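Local structure of LP04448p (Drosophila melanogaster, 2QK2) at residues Leu169-Lys172 and Leu173-Leu177; Leu176-Thr179 and Ser180-Thr184; Thr202-Leu206 and Met207-Ala211; Glu132-Gln135 and Glu136-Val139. The protein probably binds tubulin through its TOG domains, of which this HEAT-repeat fragment is the second, and so helps track growing microtubule plus ends. All coordinates share one frame; numbering follows the deposited sequence.

Contact 1 (Leu169-Lys172 and Leu173-Leu177)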
ATOM      1  N   LEU A 169      -9.297 -15.242  -1.455  1.00 32.72           N
ATOM      2  CA  LEU A 169     -10.551 -14.579  -1.801  1.00 33.89           C
ATOM      3  C   LEU A 169     -11.749 -15.527  -1.883  1.00 34.25           C
ATOM      4  O   LEU A 169     -11.779 -16.419  -2.733  1.00 36.28           O
ATOM      5  CB  LEU A 169     -10.428 -13.853  -3.145  1.00 36.17           C
ATOM      6  CG  LEU A 169      -9.541 -12.611  -3.268  1.00 38.92           C
ATOM      7  CD1 LEU A 169      -8.080 -13.019  -3.306  1.00 39.34           C
ATOM      8  CD2 LEU A 169      -9.907 -11.861  -4.546  1.00 38.59           C
ATOM      9  N   ASN A 170     -12.734 -15.345  -1.009  1.00 32.81           N
ATOM     10  CA  ASN A 170     -13.915 -16.191  -1.085  1.00 33.56           C
ATOM     11  C   ASN A 170     -14.915 -15.498  -2.005  1.00 32.60           C
ATOM     12  O   ASN A 170     -14.654 -14.401  -2.503  1.00 30.42           O
ATOM     13  CB  ASN A 170     -14.533 -16.458   0.300  1.00 34.66           C
ATOM     14  CG  ASN A 170     -14.815 -15.190   1.088  1.00 36.51           C
ATOM     15  OD1 ASN A 170     -15.389 -14.231   0.576  1.00 35.96           O
ATOM     16  ND2 ASN A 170     -14.428 -15.195   2.358  1.00 38.55           N
ATOM     17  N   LYS A 171     -16.049 -16.147  -2.240  1.00 33.34           N
ATOM     18  CA  LYS A 171     -17.077 -15.607  -3.120  1.00 34.22           C
ATOM     19  C   LYS A 171     -17.513 -14.195  -2.720  1.00 33.88           C
ATOM     20  O   LYS A 171     -17.553 -13.296  -3.558  1.00 32.70           O
ATOM     21  CB  LYS A 171     -18.288 -16.543  -3.138  1.00 35.76           C
ATOM     22  CG  LYS A 171     -19.359 -16.160  -4.144  1.00 38.27           C
ATOM     23  CD  LYS A 171     -20.482 -17.186  -4.145  1.00 41.95           C
ATOM     24  CE  LYS A 171     -21.563 -16.829  -5.153  1.00 44.16           C
ATOM     25  NZ  LYS A 171     -22.666 -17.827  -5.136  1.00 44.78           N
ATOM     26  N   LYS A 172     -17.834 -13.995  -1.446  1.00 33.44           N
ATOM     27  CA  LYS A 172     -18.262 -12.679  -0.989  1.00 35.05           C
ATOM     28  C   LYS A 172     -17.262 -11.569  -1.297  1.00 33.34           C
ATOM     29  O   LYS A 172     -17.636 -10.530  -1.844  1.00 32.66           O
ATOM     30  CB  LYS A 172     -18.545 -12.688   0.515  1.00 38.16           C
ATOM     31  CG  LYS A 172     -20.002 -12.930   0.867  1.00 43.97           C
ATOM     32  CD  LYS A 172     -20.291 -12.511   2.300  1.00 48.20           C
ATOM     33  CE  LYS A 172     -21.770 -12.663   2.638  1.00 51.58           C
ATOM     34  NZ  LYS A 172     -22.087 -12.124   4.000  1.00 54.51           N
ATOM     35  N   LEU A 173     -15.995 -11.783  -0.950  1.00 31.56           N
ATOM     36  CA  LEU A 173     -14.964 -10.771  -1.188  1.00 29.97           C
ATOM     37  C   LEU A 173     -14.785 -10.496  -2.678  1.00 29.97           C
ATOM     38  O   LEU A 173     -14.620  -9.344  -3.093  1.00 28.12           O
ATOM     39  CB  LEU A 173     -13.631 -11.212  -0.577  1.00 28.25           C
ATOM     40  CG  LEU A 173     -12.480 -10.199  -0.645  1.00 26.93           C
ATOM     41  CD1 LEU A 173     -12.914  -8.878  -0.019  1.00 23.78           C
ATOM     42  CD2 LEU A 173     -11.271 -10.754   0.087  1.00 25.01           C
ATOM     43  N   LEU A 174     -14.818 -11.559  -3.479  1.00 29.31           N
ATOM     44  CA  LEU A 174     -14.672 -11.422  -4.921  1.00 29.02           C
ATOM     45  C   LEU A 174     -15.792 -10.537  -5.463  1.00 28.10           C
ATOM     46  O   LEU A 174     -15.552  -9.620  -6.240  1.00 28.28           O
ATOM     47  CB  LEU A 174     -14.730 -12.797  -5.602  1.00 29.84           C
ATOM     48  CG  LEU A 174     -14.621 -12.739  -7.134  1.00 31.31           C
ATOM     49  CD1 LEU A 174     -13.247 -12.202  -7.499  1.00 29.68           C
ATOM     50  CD2 LEU A 174     -14.847 -14.120  -7.755  1.00 31.78           C
ATOM     51  N   LYS A 175     -17.020 -10.814  -5.045  1.00 28.37           N
ATOM     52  CA  LYS A 175     -18.161 -10.027  -5.501  1.00 29.91           C
ATOM     53  C   LYS A 175     -18.071  -8.575  -5.035  1.00 28.86           C
ATOM     54  O   LYS A 175     -18.328  -7.654  -5.806  1.00 27.29           O
ATOM     55  CB  LYS A 175     -19.463 -10.662  -5.004  1.00 31.43           C
ATOM     56  CG  LYS A 175     -19.718 -12.045  -5.597  1.00 37.02           C
ATOM     57  CD  LYS A 175     -20.748 -12.829  -4.793  1.00 42.04           C
ATOM     58  CE  LYS A 175     -22.149 -12.256  -4.935  1.00 43.86           C
ATOM     59  NZ  LYS A 175     -22.694 -12.512  -6.294  1.00 48.14           N
ATOM     60  N   LEU A 176     -17.703  -8.373  -3.771  1.00 27.59           N
ATOM     61  CA  LEU A 176     -17.588  -7.027  -3.218  1.00 27.29           C
ATOM     62  C   LEU A 176     -16.527  -6.210  -3.960  1.00 26.81           C
ATOM     63  O   LEU A 176     -16.743  -5.050  -4.313  1.00 28.33           O
ATOM     64  CB  LEU A 176     -17.233  -7.098  -1.730  1.00 28.44           C
ATOM     65  CG  LEU A 176     -16.991  -5.757  -1.028  1.00 28.51           C
ATOM     66  CD1 LEU A 176     -18.285  -4.954  -0.999  1.00 27.85           C
ATOM     67  CD2 LEU A 176     -16.489  -6.007   0.388  1.00 29.53           C
ATOM     68  N   LEU A 177     -15.377  -6.821  -4.191  1.00 25.56           N
ATOM     69  CA  LEU A 177     -14.292  -6.151  -4.888  1.00 26.13           C
ATOM     70  C   LEU A 177     -14.672  -5.827  -6.330  1.00 26.15           C
ATOM     71  O   LEU A 177     -14.469  -4.706  -6.790  1.00 24.71           O
ATOM     72  CB  LEU A 177     -13.044  -7.035  -4.862  1.00 27.10           C
ATOM     73  CG  LEU A 177     -11.831  -6.594  -4.036  1.00 31.81           C
ATOM     74  CD1 LEU A 177     -12.250  -5.897  -2.760  1.00 30.53           C
ATOM     75  CD2 LEU A 177     -10.993  -7.826  -3.727  1.00 32.99           C
TER
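With chi1 at 53°, N170 places its CG between its own backbone N and carbonyl carbon, and this turn brings OD1 back over the start of helix 171-185 to face the backbone N-H of L173. The capping bond from L173 N to N170 OD1 is 2.9 Å long and nearly straight, at 171°, while the side chains of N170 and L173 cross at about a right angle. The i to i-4 series begins with L174 N to N170 O at 3.0 Å and goes on with K175 N to K171 O and L176 N to K172 O. On the buried side, L169 brings CG to 4.2 Å from L173 CD2, and its CD2 meets L177 CD2 at 4.3 Å. The same CD2 lies 4.5 Å from L174 CD1; as L169 precedes the N-cap, this is a loose hydrophobic staple. On the open side the lysines run alongside each other, K171 CG 3.7 Å from K175 CD, until K175 bends at its last two torsions. Their ammonium atoms, K171 NZ and K175 NZ, end 5.4 Å apart. The side-chain cap thus gives L173 N an acceptor that the helix itself does not, the leucines seal the inner face, and the two like charges, close to the positive end of the helix dipole, would probably repel one another mildly and favour solvent.

Contact 2 (Leu176-Thr179 and Ser180-Thr184); sequences LLTT and SLVKT
S180 turns back on L176 one helical turn earlier. Its CB lies 3.3 Å from L176 O and 3.7 Å from L177 O. Beyond it, OG stands anti to the S180 carbonyl carbon (chi1 -61°), which directs the hydroxyl back toward the N-terminal end of the helix to donate to L176 O at 2.8 Å. S180 N donates to the same L176 O at 3.0 Å, and the two donors arrive from opposite faces of the carbonyl plane, each tilted 29° out of it. L176 CD1 lies beside OG. Two residues on, V182 sets CG2 only 3.1 Å from T178 O, the acceptor of its own N-H, and brings that methyl to 4.1 Å from T178 CG2. T178 and T179 repeat the serine's habit, their OG1 atoms bonding to the carbonyls of L174 and K175. An alanine here takes away the hydroxyl, so L176 O would probably be left with the backbone N-H of S180 as its one donor of the two described. The chemistry is that of hydroxyls spending their protons on the preceding turn's carbonyls, so that a buried serine can face V139 and L142 with its polar atom already paired.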
ATOM      1  N   LEU A 176     -17.703  -8.373  -3.771  1.00 27.59           N
ATOM      2  CA  LEU A 176     -17.588  -7.027  -3.218  1.00 27.29           C
ATOM      3  C   LEU A 176     -16.527  -6.210  -3.960  1.00 26.81           C
ATOM      4  O   LEU A 176     -16.743  -5.050  -4.313  1.00 28.33           O
ATOM      5  CB  LEU A 176     -17.233  -7.098  -1.730  1.00 28.44           C
ATOM      6  CG  LEU A 176     -16.991  -5.757  -1.028  1.00 28.51           C
ATOM      7  CD1 LEU A 176     -18.285  -4.954  -0.999  1.00 27.85           C
ATOM      8  CD2 LEU A 176     -16.489  -6.007   0.388  1.00 29.53           C
ATOM      9  N   LEU A 177     -15.377  -6.821  -4.191  1.00 25.56           N
ATOM     10  CA  LEU A 177     -14.292  -6.151  -4.888  1.00 26.13           C
ATOM     11  C   LEU A 177     -14.672  -5.827  -6.330  1.00 26.15           C
ATOM     12  O   LEU A 177     -14.469  -4.706  -6.790  1.00 24.71           O
ATOM     13  CB  LEU A 177     -13.044  -7.035  -4.862  1.00 27.10           C
ATOM     14  CG  LEU A 177     -11.831  -6.594  -4.036  1.00 31.81           C
ATOM     15  CD1 LEU A 177     -12.250  -5.897  -2.760  1.00 30.53           C
ATOM     16  CD2 LEU A 177     -10.993  -7.826  -3.727  1.00 32.99           C
ATOM     17  N   THR A 178     -15.226  -6.807  -7.039  1.00 25.90           N
ATOM     18  CA  THR A 178     -15.617  -6.604  -8.431  1.00 27.12           C
ATOM     19  C   THR A 178     -16.684  -5.513  -8.539  1.00 27.35           C
ATOM     20  O   THR A 178     -16.565  -4.591  -9.349  1.00 26.50           O
ATOM     21  CB  THR A 178     -16.151  -7.912  -9.056  1.00 29.39           C
ATOM     22  OG1 THR A 178     -15.188  -8.961  -8.863  1.00 29.29           O
ATOM     23  CG2 THR A 178     -16.387  -7.729 -10.556  1.00 28.84           C
ATOM     24  N   THR A 179     -17.722  -5.616  -7.717  1.00 26.90           N
ATOM     25  CA  THR A 179     -18.800  -4.630  -7.715  1.00 29.01           C
ATOM     26  C   THR A 179     -18.258  -3.220  -7.503  1.00 28.54           C
ATOM     27  O   THR A 179     -18.624  -2.292  -8.225  1.00 27.59           O
ATOM     28  CB  THR A 179     -19.829  -4.921  -6.595  1.00 31.13           C
ATOM     29  OG1 THR A 179     -20.524  -6.137  -6.890  1.00 32.67           O
ATOM     30  CG2 THR A 179     -20.837  -3.783  -6.476  1.00 32.90           C
ATOM     31  N   SER A 180     -17.387  -3.067  -6.509  1.00 25.40           N
ATOM     32  CA  SER A 180     -16.811  -1.767  -6.196  1.00 25.08           C
ATOM     33  C   SER A 180     -15.967  -1.219  -7.341  1.00 24.86           C
ATOM     34  O   SER A 180     -16.048  -0.034  -7.664  1.00 22.96           O
ATOM     35  CB  SER A 180     -15.950  -1.857  -4.930  1.00 25.69           C
ATOM     36  OG  SER A 180     -16.721  -2.267  -3.815  1.00 26.89           O
ATOM     37  N   LEU A 181     -15.156  -2.084  -7.944  1.00 22.13           N
ATOM     38  CA  LEU A 181     -14.292  -1.688  -9.048  1.00 23.91           C
ATOM     39  C   LEU A 181     -15.068  -1.391 -10.337  1.00 24.07           C
ATOM     40  O   LEU A 181     -14.664  -0.531 -11.116  1.00 23.50           O
ATOM     41  CB  LEU A 181     -13.230  -2.770  -9.305  1.00 21.86           C
ATOM     42  CG  LEU A 181     -12.110  -2.852  -8.258  1.00 22.00           C
ATOM     43  CD1 LEU A 181     -11.278  -4.124  -8.440  1.00 20.98           C
ATOM     44  CD2 LEU A 181     -11.236  -1.621  -8.385  1.00 19.37           C
ATOM     45  N   VAL A 182     -16.167  -2.103 -10.571  1.00 25.47           N
ATOM     46  CA  VAL A 182     -16.963  -1.853 -11.773  1.00 28.48           C
ATOM     47  C   VAL A 182     -17.575  -0.463 -11.636  1.00 30.66           C
ATOM     48  O   VAL A 182     -17.735   0.269 -12.617  1.00 31.27           O
ATOM     49  CB  VAL A 182     -18.086  -2.898 -11.944  1.00 29.15           C
ATOM     50  CG1 VAL A 182     -19.062  -2.454 -13.032  1.00 28.35           C
ATOM     51  CG2 VAL A 182     -17.480  -4.237 -12.313  1.00 28.32           C
ATOM     52  N   LYS A 183     -17.892  -0.096 -10.400  1.00 30.46           N
ATOM     53  CA  LYS A 183     -18.471   1.208 -10.125  1.00 33.24           C
ATOM     54  C   LYS A 183     -17.483   2.314 -10.515  1.00 32.29           C
ATOM     55  O   LYS A 183     -17.845   3.261 -11.208  1.00 33.36           O
ATOM     56  CB  LYS A 183     -18.824   1.302  -8.643  1.00 36.81           C
ATOM     57  CG  LYS A 183     -19.865   2.352  -8.302  1.00 41.89           C
ATOM     58  CD  LYS A 183     -20.377   2.127  -6.891  1.00 46.00           C
ATOM     59  CE  LYS A 183     -20.955   0.719  -6.754  1.00 50.12           C
ATOM     60  NZ  LYS A 183     -21.162   0.313  -5.333  1.00 51.44           N
ATOM     61  N   THR A 184     -16.232   2.197 -10.086  1.00 30.37           N
ATOM     62  CA  THR A 184     -15.251   3.217 -10.433  1.00 29.57           C
ATOM     63  C   THR A 184     -14.867   3.100 -11.910  1.00 29.96           C
ATOM     64  O   THR A 184     -14.428   4.073 -12.527  1.00 30.47           O
ATOM     65  CB  THR A 184     -13.978   3.131  -9.534  1.00 29.52           C
ATOM     66  OG1 THR A 184     -13.439   1.805  -9.563  1.00 27.74           O
ATOM     67  CG2 THR A 184     -14.325   3.504  -8.096  1.00 27.78           C
TER

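Contact 3 (Thr202-Leu206 and Met207-Ala211)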
ATOM      1  N   THR A 202      -6.341  -7.791 -13.580  1.00 25.90           N
ATOM      2  CA  THR A 202      -5.435  -8.557 -12.736  1.00 24.76           C
ATOM      3  C   THR A 202      -6.254  -9.570 -11.947  1.00 24.56           C
ATOM      4  O   THR A 202      -5.828 -10.708 -11.748  1.00 25.69           O
ATOM      5  CB  THR A 202      -4.658  -7.627 -11.775  1.00 24.72           C
ATOM      6  OG1 THR A 202      -4.005  -6.603 -12.537  1.00 22.40           O
ATOM      7  CG2 THR A 202      -3.606  -8.414 -11.001  1.00 23.73           C
ATOM      8  N   LEU A 203      -7.441  -9.158 -11.512  1.00 23.69           N
ATOM      9  CA  LEU A 203      -8.318 -10.042 -10.760  1.00 24.52           C
ATOM     10  C   LEU A 203      -8.688 -11.274 -11.584  1.00 26.19           C
ATOM     11  O   LEU A 203      -8.751 -12.381 -11.052  1.00 26.38           O
ATOM     12  CB  LEU A 203      -9.592  -9.308 -10.343  1.00 24.29           C
ATOM     13  CG  LEU A 203     -10.589 -10.142  -9.532  1.00 27.64           C
ATOM     14  CD1 LEU A 203      -9.942 -10.578  -8.216  1.00 28.00           C
ATOM     15  CD2 LEU A 203     -11.845  -9.325  -9.261  1.00 29.91           C
ATOM     16  N   ILE A 204      -8.944 -11.079 -12.877  1.00 25.88           N
ATOM     17  CA  ILE A 204      -9.298 -12.191 -13.758  1.00 27.56           C
ATOM     18  C   ILE A 204      -8.075 -13.089 -13.951  1.00 28.44           C
ATOM     19  O   ILE A 204      -8.183 -14.322 -13.956  1.00 27.25           O
ATOM     20  CB  ILE A 204      -9.777 -11.696 -15.151  1.00 28.64           C
ATOM     21  CG1 ILE A 204     -11.035 -10.832 -15.006  1.00 27.96           C
ATOM     22  CG2 ILE A 204     -10.074 -12.889 -16.047  1.00 30.98           C
ATOM     23  CD1 ILE A 204     -11.555 -10.294 -16.332  1.00 29.24           C
ATOM     24  N   LYS A 205      -6.914 -12.459 -14.112  1.00 28.75           N
ATOM     25  CA  LYS A 205      -5.659 -13.183 -14.272  1.00 31.10           C
ATOM     26  C   LYS A 205      -5.449 -14.137 -13.095  1.00 31.55           C
ATOM     27  O   LYS A 205      -5.025 -15.275 -13.274  1.00 34.11           O
ATOM     28  CB  LYS A 205      -4.486 -12.202 -14.326  1.00 32.33           C
ATOM     29  CG  LYS A 205      -3.602 -12.347 -15.550  1.00 38.00           C
ATOM     30  CD  LYS A 205      -2.904 -13.693 -15.593  1.00 39.73           C
ATOM     31  CE  LYS A 205      -2.388 -13.991 -17.001  1.00 40.67           C
ATOM     32  NZ  LYS A 205      -1.662 -12.840 -17.627  1.00 39.61           N
ATOM     33  N   LEU A 206      -5.764 -13.671 -11.891  1.00 29.67           N
ATOM     34  CA  LEU A 206      -5.584 -14.480 -10.690  1.00 29.82           C
ATOM     35  C   LEU A 206      -6.684 -15.500 -10.401  1.00 30.33           C
ATOM     36  O   LEU A 206      -6.393 -16.643 -10.049  1.00 31.29           O
ATOM     37  CB  LEU A 206      -5.441 -13.573  -9.462  1.00 28.20           C
ATOM     38  CG  LEU A 206      -5.267 -14.274  -8.104  1.00 29.33           C
ATOM     39  CD1 LEU A 206      -3.862 -14.852  -8.012  1.00 29.48           C
ATOM     40  CD2 LEU A 206      -5.503 -13.289  -6.969  1.00 28.05           C
HETATM   41  N   MSE A 207      -7.942 -15.092 -10.533  1.00 29.08           N
HETATM   42  CA  MSE A 207      -9.050 -15.979 -10.216  1.00 30.14           C
HETATM   43  C   MSE A 207      -9.612 -16.792 -11.378  1.00 32.27           C
HETATM   44  O   MSE A 207     -10.337 -17.761 -11.153  1.00 31.77           O
HETATM   45  CB  MSE A 207     -10.187 -15.181  -9.562  1.00 29.54           C
HETATM   46  CG  MSE A 207      -9.772 -14.378  -8.331  1.00 32.09           C
HETATM   47 SE   MSE A 207      -8.969 -15.460  -6.925  1.00 33.33          SE
HETATM   48  CE  MSE A 207     -10.569 -16.274  -6.210  1.00 33.61           C
ATOM     49  N   GLY A 208      -9.287 -16.401 -12.608  1.00 32.94           N
ATOM     50  CA  GLY A 208      -9.792 -17.127 -13.762  1.00 34.24           C
ATOM     51  C   GLY A 208     -11.037 -16.508 -14.375  1.00 34.06           C
ATOM     52  O   GLY A 208     -11.890 -15.967 -13.669  1.00 32.24           O
ATOM     53  N   ASP A 209     -11.144 -16.597 -15.697  1.00 35.92           N
ATOM     54  CA  ASP A 209     -12.277 -16.041 -16.435  1.00 37.05           C
ATOM     55  C   ASP A 209     -13.638 -16.552 -15.969  1.00 37.07           C
ATOM     56  O   ASP A 209     -14.566 -15.769 -15.759  1.00 35.04           O
ATOM     57  CB  ASP A 209     -12.121 -16.341 -17.928  1.00 41.47           C
ATOM     58  CG  ASP A 209     -12.026 -15.084 -18.771  1.00 47.53           C
ATOM     59  OD1 ASP A 209     -13.003 -14.301 -18.788  1.00 49.34           O
ATOM     60  OD2 ASP A 209     -10.972 -14.876 -19.418  1.00 50.57           O
ATOM     61  N   LYS A 210     -13.754 -17.865 -15.811  1.00 36.72           N
ATOM     62  CA  LYS A 210     -15.016 -18.474 -15.401  1.00 37.42           C
ATOM     63  C   LYS A 210     -15.541 -17.964 -14.071  1.00 36.77           C
ATOM     64  O   LYS A 210     -16.745 -17.784 -13.896  1.00 35.23           O
ATOM     65  CB  LYS A 210     -14.872 -19.996 -15.340  1.00 40.33           C
ATOM     66  CG  LYS A 210     -14.523 -20.629 -16.678  1.00 44.66           C
ATOM     67  CD  LYS A 210     -14.437 -22.143 -16.571  1.00 48.01           C
ATOM     68  CE  LYS A 210     -14.085 -22.766 -17.915  1.00 49.79           C
ATOM     69  NZ  LYS A 210     -15.060 -22.370 -18.971  1.00 51.64           N
ATOM     70  N   ALA A 211     -14.637 -17.732 -13.128  1.00 35.60           N
ATOM     71  CA  ALA A 211     -15.045 -17.251 -11.820  1.00 35.26           C
ATOM     72  C   ALA A 211     -15.487 -15.789 -11.825  1.00 34.79           C
ATOM     73  O   ALA A 211     -16.501 -15.443 -11.222  1.00 36.12           O
ATOM     74  CB  ALA A 211     -13.905 -17.446 -10.819  1.00 33.51           C
TER
HETATM   75  O   HOH W   1      -7.717 -19.342  -9.477  1.00 53.49           O
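M207, present as selenomethionine, meets L203 through CG, which comes to 3.8 Å from L203 CD1 as the two side chains pass at a slant. Its backbone N closes the last regular turn of helix 190-207 on L203 O at 2.9 Å. CG anti to its carbonyl carbon (chi1 -55°), followed by bends at the next two torsions, curls the chain so that SE runs alongside L206, 4.1 Å from L206 CG. A water donates to L206 O at 3.1 Å and more weakly to M207 O, serving carbonyls where the helix runs out. G208 still gives its N-H to I204 O, at 2.7 Å, but along a bent path of 143°. It then leaves helical geometry with phi at +97°, where a CB would collide with the carbonyl O of M207; glycine suits this turn. D209 begins the next short helix, lying over I204: its CA is 3.9 Å from I204 CG2, and its CG rests 4.0 Å from the same methyl. The carboxylate itself pairs with K228 in a salt bridge. A weak bond from A211 N to G208 O completes the new turn. G208, with positive phi, is thus the first residue to leave helix 190-207 and holds the N-cap position of helix 209-212, a glycine helix stop at a turn between consecutive helices of the HEAT-repeat TOG domain.

Contact 4 (Glu132-Gln135 and Glu136-Val139)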
ATOM      1  N   GLU A 132      -8.795  -9.551   2.693  1.00 30.33           N
ATOM      2  CA  GLU A 132      -9.912  -9.915   3.556  1.00 31.28           C
ATOM      3  C   GLU A 132      -9.903  -9.019   4.798  1.00 31.37           C
ATOM      4  O   GLU A 132     -10.933  -8.458   5.181  1.00 31.58           O
ATOM      5  CB  GLU A 132      -9.799 -11.391   3.964  1.00 34.41           C
ATOM      6  CG  GLU A 132     -10.895 -11.904   4.906  1.00 38.02           C
ATOM      7  CD  GLU A 132     -12.298 -11.832   4.310  1.00 41.94           C
ATOM      8  OE1 GLU A 132     -12.508 -12.303   3.169  1.00 43.17           O
ATOM      9  OE2 GLU A 132     -13.205 -11.313   4.993  1.00 44.94           O
ATOM     10  N   ALA A 133      -8.730  -8.865   5.405  1.00 30.49           N
ATOM     11  CA  ALA A 133      -8.595  -8.041   6.604  1.00 30.79           C
ATOM     12  C   ALA A 133      -8.781  -6.545   6.344  1.00 31.75           C
ATOM     13  O   ALA A 133      -9.303  -5.822   7.195  1.00 32.72           O
ATOM     14  CB  ALA A 133      -7.236  -8.285   7.249  1.00 28.41           C
ATOM     15  N   GLN A 134      -8.373  -6.083   5.166  1.00 32.18           N
ATOM     16  CA  GLN A 134      -8.469  -4.662   4.833  1.00 31.06           C
ATOM     17  C   GLN A 134      -9.618  -4.267   3.909  1.00 31.50           C
ATOM     18  O   GLN A 134      -9.693  -3.113   3.485  1.00 31.36           O
ATOM     19  CB  GLN A 134      -7.158  -4.204   4.190  1.00 31.41           C
ATOM     20  CG  GLN A 134      -5.911  -4.516   4.999  1.00 32.85           C
ATOM     21  CD  GLN A 134      -5.999  -3.975   6.408  1.00 34.39           C
ATOM     22  OE1 GLN A 134      -6.429  -2.843   6.615  1.00 36.22           O
ATOM     23  NE2 GLN A 134      -5.587  -4.778   7.387  1.00 35.51           N
ATOM     24  N   GLN A 135     -10.519  -5.195   3.605  1.00 31.59           N
ATOM     25  CA  GLN A 135     -11.616  -4.896   2.682  1.00 32.64           C
ATOM     26  C   GLN A 135     -12.447  -3.647   2.962  1.00 32.09           C
ATOM     27  O   GLN A 135     -12.756  -2.891   2.038  1.00 30.13           O
ATOM     28  CB  GLN A 135     -12.550  -6.102   2.548  1.00 35.23           C
ATOM     29  CG  GLN A 135     -13.102  -6.623   3.858  1.00 36.15           C
ATOM     30  CD  GLN A 135     -14.026  -7.798   3.652  1.00 37.62           C
ATOM     31  OE1 GLN A 135     -15.175  -7.634   3.245  1.00 37.63           O
ATOM     32  NE2 GLN A 135     -13.519  -8.997   3.911  1.00 35.67           N
ATOM     33  N   GLU A 136     -12.819  -3.420   4.218  1.00 32.03           N
ATOM     34  CA  GLU A 136     -13.624  -2.244   4.537  1.00 33.77           C
ATOM     35  C   GLU A 136     -12.920  -0.944   4.164  1.00 32.33           C
ATOM     36  O   GLU A 136     -13.509  -0.075   3.521  1.00 31.89           O
ATOM     37  CB  GLU A 136     -13.993  -2.224   6.020  1.00 38.49           C
ATOM     38  CG  GLU A 136     -14.972  -3.309   6.429  1.00 46.48           C
ATOM     39  CD  GLU A 136     -15.409  -3.181   7.878  1.00 53.08           C
ATOM     40  OE1 GLU A 136     -15.936  -2.107   8.255  1.00 56.05           O
ATOM     41  OE2 GLU A 136     -15.226  -4.154   8.642  1.00 57.69           O
ATOM     42  N   SER A 137     -11.661  -0.809   4.564  1.00 31.54           N
ATOM     43  CA  SER A 137     -10.896   0.395   4.254  1.00 31.28           C
ATOM     44  C   SER A 137     -10.741   0.558   2.745  1.00 30.18           C
ATOM     45  O   SER A 137     -10.941   1.648   2.199  1.00 28.58           O
ATOM     46  CB  SER A 137      -9.513   0.323   4.906  1.00 31.96           C
ATOM     47  OG  SER A 137      -9.625   0.257   6.318  1.00 36.19           O
ATOM     48  N   ILE A 138     -10.383  -0.532   2.077  1.00 27.84           N
ATOM     49  CA  ILE A 138     -10.193  -0.518   0.631  1.00 27.67           C
ATOM     50  C   ILE A 138     -11.461  -0.091  -0.098  1.00 28.67           C
ATOM     51  O   ILE A 138     -11.443   0.846  -0.894  1.00 28.40           O
ATOM     52  CB  ILE A 138      -9.758  -1.910   0.117  1.00 27.25           C
ATOM     53  CG1 ILE A 138      -8.399  -2.275   0.723  1.00 24.25           C
ATOM     54  CG2 ILE A 138      -9.690  -1.915  -1.411  1.00 24.51           C
ATOM     55  CD1 ILE A 138      -7.870  -3.632   0.298  1.00 23.88           C
ATOM     56  N   VAL A 139     -12.565  -0.775   0.186  1.00 29.36           N
ATOM     57  CA  VAL A 139     -13.841  -0.469  -0.451  1.00 30.43           C
ATOM     58  C   VAL A 139     -14.283   0.959  -0.147  1.00 31.85           C
ATOM     59  O   VAL A 139     -14.751   1.677  -1.031  1.00 30.91           O
ATOM     60  CB  VAL A 139     -14.932  -1.477   0.003  1.00 30.57           C
ATOM     61  CG1 VAL A 139     -16.297  -1.065  -0.528  1.00 32.15           C
ATOM     62  CG2 VAL A 139     -14.578  -2.869  -0.502  1.00 29.69           C
TER
HETATM   63  O   HOH W   2     -10.575  -2.883   6.658  1.00 41.72           O
HETATM   64  O   HOH W   3     -12.073  -4.907   6.725  1.00 41.76           O
HETATM   65  O   HOH W   4      -7.789  -1.079   7.649  1.00 35.59           O
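I138 lays its CD1 alongside CB of Q134, 4.0 Å away, while its CG1 presses to 3.2 Å from Q134 O, the carbonyl that also accepts I138 N. V139 does the same one residue on: its N donates to Q135 O at 2.8 Å, and CG2 leans against that oxygen at 3.1 Å. Q135 takes the tighter first torsion, chi1 55°, with CG between the backbone N and carbonyl carbon. From there the extended chain carries its amide back toward the helix start, where NE2 donates to E132 O at 2.9 Å, in the carbonyl plane on a lone pair, with E132 O lying only 8° out of the Q135 amide plane. An alanine here removes the amide, so E132 O would probably be left without this donor and the packing beside L176 CD2 would probably be thinned. The helix is kinked at this level, the N-H groups of E136 and S137 having no bond to the previous turn. Waters fill in: one bridges A133 O to E136 N, at 3.0 Å from the latter, and another joins A133 O to S137 N, at 3.1 Å from S137 N. Helix 131-141 sits between neighbours on several faces: Q135 and V139 meet helix 171-185, Q134 and S137 meet helix 93-105, and I138 reaches F156 and I157 of helix 147-161.

How the contacts relate
Contact 4, on helix 131-141, comes first along the chain; contacts 1 and 2 follow, overlapping at L176 and L177 on helix 171-185, and contact 3 closes the run at the end of helix 190-207. Centres of contacts 1 and 2 lie about 10 Å apart. Contact 1 is flanked by contact 4 (about 11 Å between centres) and contact 3 (about 12 Å): L176 packs on Q135 and V139, while L174 and L169 pack on L203. Contacts 3 and 4 do not touch, their nearest atoms being about 10 Å apart. Helix 171-185 thus joins its neighbours within the stacked HEAT helices of one TOG domain.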